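Long-range contacts in short chain dehydrogenase (Rhodopseudomonas palustris, PDB 3H7A), which probably catalyses an NAD(P)-dependent oxidation or reduction, as a member of the short-chain dehydrogenase/reductase family: residues V12-G16 with F35-R39; F32-A36 with A77-H81; T72-N76 with E124-L128; M129-G135 with L173-H179. One frame throughout, in Å; residues are numbered along the deposited sequence. Where two conformers were deposited one is given.

Contact 1: residues V12-G16 with F35-R39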
loop_
_atom_site.group_PDB
_atom_site.type_symbol
_atom_site.label_atom_id
_atom_site.label_comp_id
_atom_site.label_asym_id
_atom_site.label_seq_id
_atom_site.Cartn_x
_atom_site.Cartn_y
_atom_site.Cartn_z
ATOM N N VAL B 12 -8.705 -25.887 12.947
ATOM C CA VAL B 12 -8.673 -25.565 11.524
ATOM C C VAL B 12 -10.120 -25.322 11.101
ATOM O O VAL B 12 -10.909 -26.268 10.944
ATOM C CB VAL B 12 -7.994 -26.670 10.669
ATOM C CG1 VAL B 12 -8.083 -26.344 9.182
ATOM C CG2 VAL B 12 -6.545 -26.841 11.065
ATOM N N ILE B 13 -10.491 -24.048 11.001
ATOM C CA ILE B 13 -11.840 -23.681 10.593
ATOM C C ILE B 13 -11.841 -23.575 9.073
ATOM O O ILE B 13 -11.334 -22.613 8.508
ATOM C CB ILE B 13 -12.349 -22.399 11.312
ATOM C CG1 ILE B 13 -12.527 -22.685 12.809
ATOM C CG2 ILE B 13 -13.678 -21.939 10.722
ATOM C CD1 ILE B 13 -12.397 -21.479 13.709
ATOM N N GLY B 14 -12.368 -24.612 8.421
ATOM C CA GLY B 14 -12.368 -24.701 6.964
ATOM C C GLY B 14 -11.416 -25.778 6.483
ATOM O O GLY B 14 -10.475 -25.507 5.719
ATOM N N ALA B 15 -11.658 -27.010 6.932
ATOM C CA ALA B 15 -10.819 -28.147 6.552
ATOM C C ALA B 15 -11.416 -28.954 5.395
ATOM O O ALA B 15 -11.037 -30.103 5.166
ATOM C CB ALA B 15 -10.560 -29.028 7.754
ATOM N N GLY B 16 -12.326 -28.333 4.645
ATOM C CA GLY B 16 -13.017 -29.009 3.550
ATOM C C GLY B 16 -12.356 -28.977 2.182
ATOM O O GLY B 16 -12.718 -29.759 1.304
ATOM N N PHE B 35 -8.564 -30.016 15.626
ATOM C CA PHE B 35 -10.002 -29.920 15.509
ATOM C C PHE B 35 -10.290 -29.383 14.127
ATOM O O PHE B 35 -9.962 -28.244 13.811
ATOM C CB PHE B 35 -10.582 -29.022 16.621
ATOM C CG PHE B 35 -10.903 -29.785 17.878
ATOM C CD1 PHE B 35 -9.884 -30.405 18.613
ATOM C CD2 PHE B 35 -12.225 -29.947 18.294
ATOM C CE1 PHE B 35 -10.169 -31.156 19.749
ATOM C CE2 PHE B 35 -12.526 -30.689 19.441
ATOM C CZ PHE B 35 -11.495 -31.289 20.168
ATOM N N ALA B 36 -10.875 -30.230 13.296
ATOM C CA ALA B 36 -11.095 -29.908 11.911
ATOM C C ALA B 36 -12.577 -29.712 11.705
ATOM O O ALA B 36 -13.379 -30.565 12.083
ATOM C CB ALA B 36 -10.573 -31.042 11.038
ATOM N N GLY B 37 -12.952 -28.580 11.121
ATOM C CA GLY B 37 -14.350 -28.303 10.826
ATOM C C GLY B 37 -14.601 -28.015 9.358
ATOM O O GLY B 37 -13.819 -27.321 8.712
ATOM N N ARG B 38 -15.674 -28.592 8.823
ATOM C CA ARG B 38 -16.208 -28.220 7.511
ATOM C C ARG B 38 -17.725 -28.352 7.603
ATOM O O ARG B 38 -18.216 -28.925 8.571
ATOM C CB ARG B 38 -15.616 -29.095 6.397
ATOM C CG ARG B 38 -16.099 -30.528 6.386
ATOM C CD ARG B 38 -15.479 -31.322 5.256
ATOM N NE ARG B 38 -16.016 -30.967 3.946
ATOM C CZ ARG B 38 -15.534 -31.426 2.792
ATOM N NH1 ARG B 38 -14.492 -32.249 2.770
ATOM N NH2 ARG B 38 -16.092 -31.057 1.657
ATOM N N ARG B 39 -18.468 -27.802 6.639
ATOM C CA ARG B 39 -19.939 -27.851 6.695
ATOM C C ARG B 39 -20.479 -29.262 6.881
ATOM O O ARG B 39 -21.286 -29.486 7.769
ATOM C CB ARG B 39 -20.611 -27.155 5.500
ATOM C CG ARG B 39 -20.929 -25.688 5.765
ATOM C CD ARG B 39 -22.280 -25.285 5.184
ATOM N NE ARG B 39 -22.198 -24.862 3.784
ATOM C CZ ARG B 39 -21.997 -23.609 3.378
ATOM N NH1 ARG B 39 -21.950 -23.330 2.081
ATOM N NH2 ARG B 39 -21.840 -22.626 4.263
#

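Contact 2: residues F32-A36 with A77-H81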
loop_
_atom_site.group_PDB
_atom_site.type_symbol
_atom_site.label_atom_id
_atom_site.label_comp_id
_atom_site.label_asym_id
_atom_site.label_seq_id
_atom_site.Cartn_x
_atom_site.Cartn_y
_atom_site.Cartn_z
ATOM N N PHE B 32 0.159 -31.839 17.230
ATOM C CA PHE B 32 -1.021 -31.204 17.816
ATOM C C PHE B 32 -2.245 -32.091 17.607
ATOM O O PHE B 32 -2.280 -32.874 16.658
ATOM C CB PHE B 32 -1.295 -29.860 17.158
ATOM C CG PHE B 32 -0.316 -28.777 17.509
ATOM C CD1 PHE B 32 -0.502 -27.995 18.650
ATOM C CD2 PHE B 32 0.754 -28.495 16.671
ATOM C CE1 PHE B 32 0.385 -26.963 18.964
ATOM C CE2 PHE B 32 1.661 -27.464 16.975
ATOM C CZ PHE B 32 1.467 -26.694 18.119
ATOM N N THR B 33 -3.255 -31.973 18.475
ATOM C CA THR B 33 -4.555 -32.529 18.125
ATOM C C THR B 33 -5.280 -31.499 17.275
ATOM O O THR B 33 -5.474 -30.374 17.692
ATOM C CB THR B 33 -5.421 -32.891 19.348
ATOM O OG1 THR B 33 -4.769 -33.911 20.115
ATOM C CG2 THR B 33 -6.795 -33.400 18.910
ATOM N N VAL B 34 -5.685 -31.887 16.080
ATOM C CA VAL B 34 -6.382 -30.957 15.214
ATOM C C VAL B 34 -7.886 -31.124 15.370
ATOM O O VAL B 34 -8.402 -32.228 15.322
ATOM C CB VAL B 34 -5.911 -31.099 13.742
ATOM C CG1 VAL B 34 -6.772 -30.240 12.792
ATOM C CG2 VAL B 34 -4.426 -30.724 13.629
ATOM N N PHE B 35 -8.564 -30.016 15.626
ATOM C CA PHE B 35 -10.002 -29.920 15.509
ATOM C C PHE B 35 -10.290 -29.383 14.127
ATOM O O PHE B 35 -9.962 -28.244 13.811
ATOM C CB PHE B 35 -10.582 -29.022 16.621
ATOM C CG PHE B 35 -10.903 -29.785 17.878
ATOM C CD1 PHE B 35 -9.884 -30.405 18.613
ATOM C CD2 PHE B 35 -12.225 -29.947 18.294
ATOM C CE1 PHE B 35 -10.169 -31.156 19.749
ATOM C CE2 PHE B 35 -12.526 -30.689 19.441
ATOM C CZ PHE B 35 -11.495 -31.289 20.168
ATOM N N ALA B 36 -10.875 -30.230 13.296
ATOM C CA ALA B 36 -11.095 -29.908 11.911
ATOM C C ALA B 36 -12.577 -29.712 11.705
ATOM O O ALA B 36 -13.379 -30.565 12.083
ATOM C CB ALA B 36 -10.573 -31.042 11.038
ATOM N N ALA B 77 -14.909 -26.387 22.660
ATOM C CA ALA B 77 -14.645 -27.832 22.607
ATOM C C ALA B 77 -13.169 -28.143 22.407
ATOM O O ALA B 77 -12.626 -29.022 23.089
ATOM C CB ALA B 77 -15.480 -28.493 21.519
ATOM N N ALA B 78 -12.520 -27.414 21.492
ATOM C CA ALA B 78 -11.095 -27.607 21.217
ATOM C C ALA B 78 -10.268 -27.267 22.436
ATOM O O ALA B 78 -9.428 -28.062 22.843
ATOM C CB ALA B 78 -10.625 -26.806 19.995
ATOM N N ASP B 79 -10.540 -26.118 23.053
ATOM C CA ASP B 79 -9.807 -25.716 24.246
ATOM C C ASP B 79 -10.036 -26.648 25.453
ATOM O O ASP B 79 -9.138 -26.828 26.283
ATOM C CB ASP B 79 -10.137 -24.271 24.634
ATOM C CG ASP B 79 -9.165 -23.720 25.650
ATOM O OD1 ASP B 79 -7.959 -23.620 25.341
ATOM O OD2 ASP B 79 -9.597 -23.393 26.768
ATOM N N ALA B 80 -11.232 -27.231 25.543
ATOM C CA ALA B 80 -11.573 -28.133 26.647
ATOM C C ALA B 80 -10.781 -29.434 26.524
ATOM O O ALA B 80 -10.341 -29.989 27.526
ATOM C CB ALA B 80 -13.080 -28.406 26.682
ATOM N N HIS B 81 -10.579 -29.879 25.284
ATOM C CA HIS B 81 -9.782 -31.071 24.963
ATOM C C HIS B 81 -8.317 -30.952 25.423
ATOM O O HIS B 81 -7.800 -31.819 26.153
ATOM C CB HIS B 81 -9.854 -31.293 23.465
ATOM C CG HIS B 81 -9.266 -32.582 22.999
ATOM N ND1 HIS B 81 -10.043 -33.666 22.652
ATOM C CD2 HIS B 81 -7.984 -32.947 22.765
ATOM C CE1 HIS B 81 -9.265 -34.646 22.224
ATOM N NE2 HIS B 81 -8.009 -34.240 22.297
HETATM O O HOH W 1 -6.139 -35.968 21.581
#

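Contact 3: residues T72-N76 with E124-L128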
loop_
_atom_site.group_PDB
_atom_site.type_symbol
_atom_site.label_atom_id
_atom_site.label_comp_id
_atom_site.label_asym_id
_atom_site.label_seq_id
_atom_site.Cartn_x
_atom_site.Cartn_y
_atom_site.Cartn_z
ATOM N N THR B 72 -18.263 -20.703 18.370
ATOM C CA THR B 72 -17.948 -20.625 19.789
ATOM C C THR B 72 -17.888 -22.027 20.419
ATOM O O THR B 72 -16.984 -22.322 21.205
ATOM C CB THR B 72 -18.959 -19.702 20.487
ATOM O OG1 THR B 72 -19.047 -18.482 19.740
ATOM C CG2 THR B 72 -18.547 -19.368 21.921
ATOM N N ALA B 73 -18.822 -22.898 20.046
ATOM C CA ALA B 73 -18.880 -24.243 20.610
ATOM C C ALA B 73 -17.741 -25.098 20.099
ATOM O O ALA B 73 -17.193 -25.891 20.853
ATOM C CB ALA B 73 -20.231 -24.912 20.319
ATOM N N PHE B 74 -17.391 -24.926 18.826
ATOM C CA PHE B 74 -16.227 -25.595 18.221
ATOM C C PHE B 74 -14.894 -25.243 18.930
ATOM O O PHE B 74 -14.070 -26.124 19.218
ATOM C CB PHE B 74 -16.191 -25.244 16.722
ATOM C CG PHE B 74 -15.051 -25.865 15.946
ATOM C CD1 PHE B 74 -15.177 -27.142 15.392
ATOM C CD2 PHE B 74 -13.874 -25.146 15.708
ATOM C CE1 PHE B 74 -14.143 -27.696 14.650
ATOM C CE2 PHE B 74 -12.832 -25.700 14.974
ATOM C CZ PHE B 74 -12.967 -26.974 14.439
ATOM N N LEU B 75 -14.703 -23.957 19.224
ATOM C CA LEU B 75 -13.476 -23.478 19.850
ATOM C C LEU B 75 -13.404 -23.817 21.327
ATOM O O LEU B 75 -12.344 -24.220 21.815
ATOM C CB LEU B 75 -13.309 -21.971 19.624
ATOM C CG LEU B 75 -13.073 -21.565 18.162
ATOM C CD1 LEU B 75 -13.127 -20.066 17.977
ATOM C CD2 LEU B 75 -11.762 -22.120 17.665
ATOM N N ASN B 76 -14.523 -23.647 22.033
ATOM C CA ASN B 76 -14.643 -24.082 23.421
ATOM C C ASN B 76 -14.361 -25.581 23.572
ATOM O O ASN B 76 -13.652 -25.986 24.494
ATOM C CB ASN B 76 -16.034 -23.773 23.966
ATOM C CG ASN B 76 -16.208 -22.322 24.350
ATOM O OD1 ASN B 76 -15.239 -21.574 24.479
ATOM N ND2 ASN B 76 -17.461 -21.912 24.540
ATOM N N GLU B 124 -13.207 -15.254 19.695
ATOM C CA GLU B 124 -13.345 -16.392 20.595
ATOM C C GLU B 124 -12.035 -17.140 20.818
ATOM O O GLU B 124 -11.791 -17.598 21.927
ATOM C CB GLU B 124 -14.479 -17.328 20.146
ATOM C CG GLU B 124 -15.868 -16.665 20.178
ATOM C CD GLU B 124 -16.186 -15.968 21.513
ATOM O OE1 GLU B 124 -16.125 -16.629 22.579
ATOM O OE2 GLU B 124 -16.499 -14.755 21.493
ATOM N N SER B 125 -11.199 -17.259 19.781
ATOM C CA SER B 125 -9.853 -17.800 19.949
ATOM C C SER B 125 -9.006 -16.953 20.898
ATOM O O SER B 125 -8.331 -17.490 21.755
ATOM C CB SER B 125 -9.152 -17.929 18.608
ATOM O OG SER B 125 -9.791 -18.920 17.826
ATOM N N ALA B 126 -9.062 -15.630 20.738
ATOM C CA ALA B 126 -8.375 -14.699 21.620
ATOM C C ALA B 126 -8.819 -14.855 23.078
ATOM O O ALA B 126 -7.987 -14.847 23.972
ATOM C CB ALA B 126 -8.617 -13.275 21.155
ATOM N N ARG B 127 -10.128 -14.978 23.314
ATOM C CA ARG B 127 -10.653 -15.176 24.661
ATOM C C ARG B 127 -10.022 -16.411 25.292
ATOM O O ARG B 127 -9.479 -16.336 26.392
ATOM C CB ARG B 127 -12.176 -15.295 24.653
ATOM C CG ARG B 127 -12.789 -15.413 26.046
ATOM C CD ARG B 127 -14.310 -15.647 26.030
ATOM N NE ARG B 127 -14.731 -16.605 25.006
ATOM C CZ ARG B 127 -14.768 -17.934 25.149
ATOM N NH1 ARG B 127 -14.415 -18.522 26.292
ATOM N NH2 ARG B 127 -15.161 -18.683 24.128
ATOM N N LEU B 128 -10.052 -17.527 24.569
ATOM C CA LEU B 128 -9.485 -18.779 25.075
ATOM C C LEU B 128 -7.970 -18.728 25.266
ATOM O O LEU B 128 -7.466 -19.168 26.306
ATOM C CB LEU B 128 -9.871 -19.947 24.168
ATOM C CG LEU B 128 -11.373 -20.192 24.042
ATOM C CD1 LEU B 128 -11.674 -21.028 22.827
ATOM C CD2 LEU B 128 -11.953 -20.829 25.285
#

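Contact 4: residues M129-G135 with L173-H179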
loop_
_atom_site.group_PDB
_atom_site.type_symbol
_atom_site.label_atom_id
_atom_site.label_comp_id
_atom_site.label_asym_id
_atom_site.label_seq_id
_atom_site.Cartn_x
_atom_site.Cartn_y
_atom_site.Cartn_z
ATOM N N MET B 129 -7.254 -18.175 24.280
ATOM C CA MET B 129 -5.788 -18.150 24.296
ATOM C C MET B 129 -5.195 -17.219 25.362
ATOM O O MET B 129 -4.177 -17.549 25.978
ATOM C CB MET B 129 -5.233 -17.767 22.918
ATOM C CG MET B 129 -5.344 -18.830 21.855
ATOM S SD MET B 129 -5.148 -18.125 20.199
ATOM C CE MET B 129 -5.211 -19.629 19.253
ATOM N N LEU B 130 -5.841 -16.072 25.589
ATOM C CA LEU B 130 -5.380 -15.104 26.587
ATOM C C LEU B 130 -5.372 -15.675 28.014
ATOM O O LEU B 130 -4.514 -15.314 28.830
ATOM C CB LEU B 130 -6.188 -13.799 26.518
ATOM C CG LEU B 130 -5.839 -12.843 25.362
ATOM C CD1 LEU B 130 -6.931 -11.793 25.144
ATOM C CD2 LEU B 130 -4.503 -12.168 25.566
ATOM N N ALA B 131 -6.311 -16.579 28.292
ATOM C CA ALA B 131 -6.333 -17.329 29.547
ATOM C C ALA B 131 -5.089 -18.211 29.726
ATOM O O ALA B 131 -4.656 -18.448 30.858
ATOM C CB ALA B 131 -7.602 -18.161 29.634
ATOM N N HIS B 132 -4.517 -18.690 28.618
ATOM C CA HIS B 132 -3.279 -19.475 28.650
ATOM C C HIS B 132 -2.045 -18.597 28.503
ATOM O O HIS B 132 -0.918 -19.064 28.707
ATOM C CB HIS B 132 -3.278 -20.570 27.575
ATOM C CG HIS B 132 -4.454 -21.494 27.650
ATOM N ND1 HIS B 132 -4.637 -22.386 28.686
ATOM C CD2 HIS B 132 -5.506 -21.666 26.816
ATOM C CE1 HIS B 132 -5.751 -23.066 28.485
ATOM N NE2 HIS B 132 -6.298 -22.649 27.358
ATOM N N GLY B 133 -2.265 -17.334 28.132
ATOM C CA GLY B 133 -1.198 -16.339 28.007
ATOM C C GLY B 133 -0.371 -16.395 26.741
ATOM O O GLY B 133 0.656 -15.726 26.656
ATOM N N GLN B 134 -0.821 -17.181 25.759
ATOM C CA GLN B 134 -0.115 -17.375 24.483
ATOM C C GLN B 134 -1.048 -17.999 23.434
ATOM O O GLN B 134 -2.079 -18.576 23.781
ATOM C CB GLN B 134 1.126 -18.271 24.674
ATOM C CG GLN B 134 0.801 -19.702 25.099
ATOM C CD GLN B 134 2.001 -20.641 25.089
ATOM O OE1 GLN B 134 3.130 -20.238 24.814
ATOM N NE2 GLN B 134 1.751 -21.907 25.400
ATOM N N GLY B 135 -0.671 -17.895 22.159
ATOM C CA GLY B 135 -1.443 -18.462 21.056
ATOM C C GLY B 135 -1.098 -17.834 19.721
ATOM O O GLY B 135 -0.369 -16.835 19.656
ATOM N N LEU B 173 -3.197 -7.513 20.284
ATOM C CA LEU B 173 -2.843 -8.788 20.918
ATOM C C LEU B 173 -1.405 -9.238 20.729
ATOM O O LEU B 173 -0.925 -10.057 21.508
ATOM C CB LEU B 173 -3.811 -9.904 20.487
ATOM C CG LEU B 173 -5.321 -9.623 20.570
ATOM C CD1 LEU B 173 -6.103 -10.698 19.833
ATOM C CD2 LEU B 173 -5.834 -9.469 21.994
ATOM N N MET B 174 -0.713 -8.728 19.709
ATOM C CA MET B 174 0.710 -9.036 19.571
ATOM C C MET B 174 1.528 -8.635 20.822
ATOM O O MET B 174 2.328 -9.455 21.294
ATOM C CB MET B 174 1.312 -8.534 18.241
ATOM C CG MET B 174 1.089 -9.504 17.051
ATOM S SD MET B 174 1.761 -8.806 15.549
ATOM C CE MET B 174 2.135 -10.268 14.604
ATOM N N PRO B 175 1.293 -7.425 21.413
ATOM C CA PRO B 175 1.983 -7.183 22.699
ATOM C C PRO B 175 1.507 -8.050 23.870
ATOM O O PRO B 175 2.126 -8.015 24.935
ATOM C CB PRO B 175 1.664 -5.709 23.005
ATOM C CG PRO B 175 1.206 -5.128 21.706
ATOM C CD PRO B 175 0.495 -6.241 21.022
ATOM N N LYS B 176 0.429 -8.807 23.672
ATOM C CA LYS B 176 -0.141 -9.668 24.708
ATOM C C LYS B 176 0.134 -11.137 24.405
ATOM O O LYS B 176 -0.574 -12.019 24.896
ATOM C CB LYS B 176 -1.648 -9.434 24.845
ATOM C CG LYS B 176 -2.025 -8.026 25.264
ATOM C CD LYS B 176 -3.434 -7.974 25.817
ATOM C CE LYS B 176 -3.834 -6.545 26.138
ATOM N NZ LYS B 176 -4.197 -5.798 24.902
ATOM N N ASN B 177 1.159 -11.376 23.581
ATOM C CA ASN B 177 1.728 -12.706 23.276
ATOM C C ASN B 177 0.895 -13.577 22.336
ATOM O O ASN B 177 1.051 -14.810 22.282
ATOM C CB ASN B 177 2.145 -13.445 24.573
ATOM C CG ASN B 177 3.186 -14.526 24.339
ATOM O OD1 ASN B 177 4.049 -14.406 23.474
ATOM N ND2 ASN B 177 3.103 -15.594 25.116
ATOM N N ILE B 178 0.030 -12.932 21.566
ATOM C CA ILE B 178 -0.674 -13.632 20.498
ATOM C C ILE B 178 -0.161 -13.209 19.123
ATOM O O ILE B 178 -0.281 -12.058 18.733
ATOM C CB ILE B 178 -2.200 -13.443 20.608
ATOM C CG1 ILE B 178 -2.620 -13.602 22.081
ATOM C CG2 ILE B 178 -2.916 -14.361 19.625
ATOM C CD1 ILE B 178 -3.755 -14.478 22.339
ATOM N N HIS B 179 0.405 -14.157 18.389
ATOM C CA HIS B 179 0.838 -13.917 17.033
ATOM C C HIS B 179 -0.360 -14.004 16.095
ATOM O O HIS B 179 -0.726 -15.092 15.629
ATOM C CB HIS B 179 1.894 -14.952 16.632
ATOM C CG HIS B 179 2.508 -14.730 15.280
ATOM N ND1 HIS B 179 3.510 -15.538 14.786
ATOM C CD2 HIS B 179 2.274 -13.797 14.324
ATOM C CE1 HIS B 179 3.857 -15.121 13.581
ATOM N NE2 HIS B 179 3.120 -14.068 13.275
HETATM O O HOH W 2 2.516 -17.206 21.012
#

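Contact 1: residues V12-G16 with F35-R39
Val12 and Ala36 lie side by side on neighbouring parallel strands, and backbone hydrogen bonds hold the pair in register. Val12 N donates to Phe35 O at 2.8 Å, and Gly37 N donates back to Val12 O at 3.1 Å. Beyond Ile13 the first strand ends and the chain turns over the end of the second. Here Gly37 O takes two donors, one from each face of its carbonyl plane. Ala15 N donates to Gly37 O at 2.8 Å, with an N-H...O angle of 176°; Gly14 N reaches Gly37 O at 3.1 Å on a more bent path. The two bonds pin the turn to the strand.

The side-chain packing is light. Ala15 CB meets Ala36 CB at 3.9 Å. Arg38 covers Gly16 with a face of its guanidinium, and Gly16 CA stands 3.4 Å above that plane, toward the rim. The chain gets there because CG sits between the backbone N and the carbonyl carbon (chi1 71°) and the chain bends again at chi3. A side chain on Gly16 would crowd Arg38 NE.

Gly14 O is also held by Asn90 ND2. Strand 9-13, helix 18-29 and strand 33-38 form a beta-alpha-beta unit. The glycine-containing turn after its first strand is typical of the Rossmann fold, where relatives bind the dinucleotide cofactor.

Contact 2: residues F32-A36 with A77-H81
The Phe35 ring lies flat against helix 68-81, with Ala78 over one face and His81 at its edge. Ala78 CA stands 3.7 Å from the ring centroid and only 4° off the ring normal, a well-centred CH-pi contact. Ala78 CB touches Phe35 CG on the same face. His81 ND1 lies in the plane of the phenyl ring, near CZ. Seen from the imidazole, the geometry is reversed: Phe35 CE1 sits 3.6 Å above one face of the His81 ring, offset toward its rim. The pair is thus an offset edge-to-face stack, with centroids 5.2 Å apart and planes at 76°. His81 CG is anti to its backbone N (chi1 -171°), which sets the imidazole across the Phe35 edge and beside Thr33. Ala77 adds a looser contact, from its CB to Phe35 CE2.

The axes of strand 33-36 and helix 77-81 run nearly antiparallel and come within 9.4 Å. This is the packing of a helix on one face of the Rossmann-type parallel sheet. An alanine at Phe35 would remove the ring, and Ala78 and the His81 imidazole would probably lose their common partner, leaving a gap between strand and helix.

At the other end of the imidazole, Thr33 CG2 approaches His81 NE2 at 3.7 Å, and the two side chains cross at about a right angle. Water 1 lies in the plane of the imidazole and joins His81 NE2, at 2.6 Å, to Thr33 OG1, at 2.9 Å.

Contact 3: residues T72-N76 with E124-L128
Leu75 packs against Glu124, Ser125 and Leu128, joining helices 68-81 and 104-132 on one face of the Rossmann-type sheet. Over 72-76 and 124-128 the helix axes come within 10.0 Å, at 30°. Leu75 CD1 reaches in between Glu124 CB and Ser125 OG, 3.7 Å from the former. The Ser125 hydroxyl is already engaged by Thr87 OG1 and Ser121 O. Leu128 answers with CD1, which lies 3.7 Å from Leu75 CB. Its other branch, CD2, touches Asn76 OD1.

Glu124 bends at chi2, which brings its OE1 close to Thr72 CG2 and its CG against Thr72 OG1, a hydroxyl hydrogen-bonded to Glu68 O. Glu124 OE1 is gripped side-on by its helix neighbour Arg127, through NE at 2.8 Å and NH2 at 2.7 Å. This salt bridge fixes the guanidinium. Putting a methionine at Arg127 would probably leave the Glu124 carboxylate without this charged partner at OE1 and Asn76 OD1 without this donor from the facing helix.

Leu100 of a second subunit packs on Ala126 and Arg127. Across the helix pair, the guanidinium and the Asn76 amide are turned 76° apart. Arg127 NH2 reaches Asn76 OD1 at 2.9 Å, with an N-H...O angle of 178°.

Contact 4: residues M129-G135 with L173-H179
Strands 135-142 and 178-185, neighbours in the parallel Rossmann-type sheet, begin side by side here, each just after a helix. Gly135 and Ile178 form the first bridge, with His179 N donating to Gly135 O at 3.1 Å. Ile178 CA also leans on Gly135 O, at 3.3 Å. Gly135 lies close to Met129, and a side chain on it would clash with the sulfur.

The helix before Ile178 ends in a Schellman motif. Asn177 is its C-prime residue, with positive phi; Ile178 N bonds to Leu173 O and Asn177 N to Met174 O. The Asn177 side chain extends with CG anti to its backbone N (chi1 -158°). This carries Asn177 ND2 to Gly133 O at 2.9 Å. The bond meets a lone pair in the carbonyl plane. Asn177 ND2 also rests against Gln134 CB.

Ile178 CD1 fits between Met129 CB, at 3.7 Å, and Leu130 CG, at 4.0 Å. Leu130 then spreads its two methyls: CD1 toward Leu173 CD2, and CD2 against Lys176 CB at 4.0 Å. Leu100 and Ile99 of a second subunit pack on Leu130 and Leu173, respectively.

Water 2 receives a weak bond from Gly135 N and donates to Asn177 O. The Gly133 carbonyl, just past its helix, gains a side-chain donor from the other helix end, so polar bonds tie the two turns together while Met129, Leu130, Leu173 and Ile178 pack through apolar contacts.

Contacts 1 and 2 share Phe35 and Ala36 on strand 33-38, and their centres are 11 Å apart. Contacts 2 and 3 share helix 68-81. Phe74, from the range of contact 3, touches the strand of both: its CZ lies 3.3 Å from Phe35 O. Contacts 3 and 4 follow each other on helix 104-132 and meet where Ala126 CB touches Leu173 CD1 at 3.8 Å. Both also touch the second subunit. Contact 2 reaches contact 4 through a probable hydrogen bond, Asp79 OD1 to His132 NE2 at 2.8 Å. Contacts 1 and 4 stay about 9 Å apart at their nearest atoms. Contact 1 lies at the likely cofactor end of the sheet.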